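Side-chain contact in transcription initiation factor IIB (Methanocaldococcus vulcanius, PDB 5O9I), which is represented here by its mini-intein, a HINT-fold domain that probably excises itself from the factor by protein splicing and joins the flanking sequences: residues A[13-17]-A[18-22]. Sequence-based numbering, arbitrary orientation.
Sequences IIKEK and GEIKV
Gly18, in the two-residue loop of a beta hairpin, packs against Lys15, whose CG rests 3.6 Å from Gly18 C; a type I' turn from Glu16 to Glu19 here reverses the chain between strands 11-16 and 19-24 of the intein's HINT fold. The phi of Gly18, 100°, would jam any CB against Lys17 O, as is familiar from the glycine of such turns. Glu19 and Glu16 form a hydrogen-bonded antiparallel pair that closes the hairpin, Glu19 N lying 3.1 Å from Glu16 O and Glu16 N returning a bond to Glu19 O. Ile20 turns to the face shared with Ile13 and Lys15, its CG1 lying 3.5 Å from Lys15 CD and its CG2 meeting Ile13 CG2. Beyond the hairpin, strand 53-58 pairs with strand 11-16, and Phe66 touches both Ile13 and Lys15. On the face opposite Ile20, Lys21 bends back toward the turn: CG, set between backbone N and carbonyl carbon (chi1 53°), packs 3.7 Å from Ile14 CG1, and bends at chi3 and chi4 bring NZ to a salt bridge with Glu19 OE2. Its CE crosses Glu16, 3.3 Å from OE1, with NZ near that carboxylate but beyond salt-bridge distance. Cut back to an alanine, Lys21 would probably leave the Glu19 carboxylate without its mate, Ile14 CG1 without its methylene cover and Glu16 without a nearby positive charge. Val22 adds a looser contact, its CG2 4.4 Å from Ile13 CG1, beside the backbone hydrogen bond from Ile14 N to Lys21 O, 2.9 Å.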
ATOM      1  N   ILE A  13       8.192   4.546   1.779  1.00 62.80           N
ATOM      2  CA  ILE A  13       9.277   5.374   1.351  1.00 63.61           C
ATOM      3  C   ILE A  13       8.599   6.524   0.648  1.00 64.64           C
ATOM      4  O   ILE A  13       7.834   6.306  -0.283  1.00 61.88           O
ATOM      5  CB  ILE A  13      10.185   4.588   0.417  1.00 59.46           C
ATOM      6  CG1 ILE A  13      10.664   3.303   1.149  1.00 58.34           C
ATOM      7  CG2 ILE A  13      11.283   5.509  -0.007  1.00 61.02           C
ATOM      8  CD1 ILE A  13      11.524   2.332   0.372  1.00 56.32           C
ATOM      9  N   ILE A  14       8.876   7.738   1.076  1.00 68.19           N
ATOM     10  CA  ILE A  14       8.351   8.886   0.364  1.00 70.39           C
ATOM     11  C   ILE A  14       9.460   9.818  -0.011  1.00 72.49           C
ATOM     12  O   ILE A  14      10.555   9.739   0.551  1.00 75.41           O
ATOM     13  CB  ILE A  14       7.321   9.606   1.200  1.00 74.01           C
ATOM     14  CG1 ILE A  14       7.996  10.324   2.362  1.00 78.96           C
ATOM     15  CG2 ILE A  14       6.228   8.635   1.687  1.00 72.62           C
ATOM     16  CD1 ILE A  14       7.029  11.083   3.277  1.00 82.71           C
ATOM     17  N   LYS A  15       9.180  10.687  -0.962  1.00 74.47           N
ATOM     18  CA  LYS A  15       9.970  11.892  -1.159  1.00 80.63           C
ATOM     19  C   LYS A  15       9.154  13.194  -0.858  1.00 85.83           C
ATOM     20  O   LYS A  15       8.151  13.488  -1.517  1.00 84.25           O
ATOM     21  CB  LYS A  15      10.423  11.892  -2.572  1.00 82.21           C
ATOM     22  CG  LYS A  15      11.592  12.787  -2.838  1.00 88.05           C
ATOM     23  CD  LYS A  15      12.574  12.081  -3.784  1.00 89.09           C
ATOM     24  CE  LYS A  15      12.020  11.866  -5.170  1.00 93.51           C
ATOM     25  NZ  LYS A  15      12.002  13.168  -5.906  1.00100.92           N
ATOM     26  N   GLU A  16       9.587  13.941   0.159  1.00 90.31           N
ATOM     27  CA  GLU A  16       8.920  15.175   0.609  1.00 93.90           C
ATOM     28  C   GLU A  16       9.768  16.401   0.336  1.00 97.66           C
ATOM     29  O   GLU A  16      10.834  16.546   0.898  1.00 99.77           O
ATOM     30  CB  GLU A  16       8.605  15.088   2.091  1.00 95.09           C
ATOM     31  CG  GLU A  16       7.580  16.112   2.518  1.00100.94           C
ATOM     32  CD  GLU A  16       7.378  16.192   4.005  1.00104.62           C
ATOM     33  OE1 GLU A  16       7.574  15.136   4.646  1.00102.72           O
ATOM     34  OE2 GLU A  16       7.014  17.298   4.507  1.00106.98           O
ATOM     35  N   LYS A  17       9.267  17.290  -0.524  1.00103.72           N
ATOM     36  CA  LYS A  17      10.019  18.467  -1.024  1.00108.16           C
ATOM     37  C   LYS A  17      11.413  18.094  -1.525  1.00107.60           C
ATOM     38  O   LYS A  17      12.349  18.898  -1.459  1.00113.30           O
ATOM     39  CB  LYS A  17      10.085  19.632   0.006  1.00110.30           C
ATOM     40  CG  LYS A  17       8.921  19.692   0.994  1.00111.99           C
ATOM     41  CD  LYS A  17       8.813  21.012   1.767  1.00115.18           C
ATOM     42  CE  LYS A  17       7.440  21.175   2.407  1.00116.91           C
ATOM     43  NZ  LYS A  17       7.075  22.610   2.665  1.00122.72           N
ATOM     44  N   GLY A  18      11.529  16.877  -2.048  1.00105.65           N
ATOM     45  CA  GLY A  18      12.765  16.395  -2.650  1.00105.21           C
ATOM     46  C   GLY A  18      13.648  15.498  -1.808  1.00101.77           C
ATOM     47  O   GLY A  18      14.667  15.062  -2.280  1.00 98.57           O
ATOM     48  N   GLU A  19      13.280  15.224  -0.558  1.00103.04           N
ATOM     49  CA  GLU A  19      14.132  14.389   0.303  1.00102.02           C
ATOM     50  C   GLU A  19      13.443  13.075   0.632  1.00 97.43           C
ATOM     51  O   GLU A  19      12.250  13.005   0.948  1.00102.70           O
ATOM     52  CB  GLU A  19      14.565  15.110   1.597  1.00105.26           C
ATOM     53  CG  GLU A  19      13.468  15.842   2.326  1.00109.72           C
ATOM     54  CD  GLU A  19      13.868  16.347   3.716  1.00113.91           C
ATOM     55  OE1 GLU A  19      14.964  15.946   4.228  1.00111.75           O
ATOM     56  OE2 GLU A  19      13.082  17.184   4.269  1.00110.29           O
ATOM     57  N   ILE A  20      14.232  12.029   0.653  1.00 89.90           N
ATOM     58  CA  ILE A  20      13.690  10.732   0.853  1.00 87.16           C
ATOM     59  C   ILE A  20      13.666  10.413   2.318  1.00 84.10           C
ATOM     60  O   ILE A  20      14.604  10.738   3.060  1.00 83.89           O
ATOM     61  CB  ILE A  20      14.485   9.705   0.036  1.00 89.24           C
ATOM     62  CG1 ILE A  20      14.123   9.959  -1.411  1.00 89.57           C
ATOM     63  CG2 ILE A  20      14.029   8.291   0.336  1.00 90.67           C
ATOM     64  CD1 ILE A  20      15.116   9.477  -2.401  1.00 90.99           C
ATOM     65  N   LYS A  21      12.599   9.755   2.723  1.00 81.02           N
ATOM     66  CA  LYS A  21      12.571   9.191   4.036  1.00 80.14           C
ATOM     67  C   LYS A  21      11.625   8.065   4.158  1.00 76.94           C
ATOM     68  O   LYS A  21      10.756   7.871   3.318  1.00 75.97           O
ATOM     69  CB  LYS A  21      12.164  10.257   5.006  1.00 89.99           C
ATOM     70  CG  LYS A  21      10.877  10.974   4.634  1.00 94.74           C
ATOM     71  CD  LYS A  21      10.511  12.050   5.617  1.00100.55           C
ATOM     72  CE  LYS A  21      10.333  13.407   4.923  1.00106.15           C
ATOM     73  NZ  LYS A  21      11.642  14.008   4.534  1.00108.36           N
ATOM     74  N   VAL A  22      11.798   7.329   5.244  1.00 77.48           N
ATOM     75  CA  VAL A  22      10.929   6.246   5.626  1.00 76.01           C
ATOM     76  C   VAL A  22      10.131   6.676   6.838  1.00 77.61           C
ATOM     77  O   VAL A  22      10.696   7.029   7.839  1.00 82.01           O
ATOM     78  CB  VAL A  22      11.760   4.990   5.922  1.00 73.85           C
ATOM     79  CG1 VAL A  22      10.858   3.780   6.191  1.00 73.78           C
ATOM     80  CG2 VAL A  22      12.713   4.721   4.752  1.00 71.14           C
TER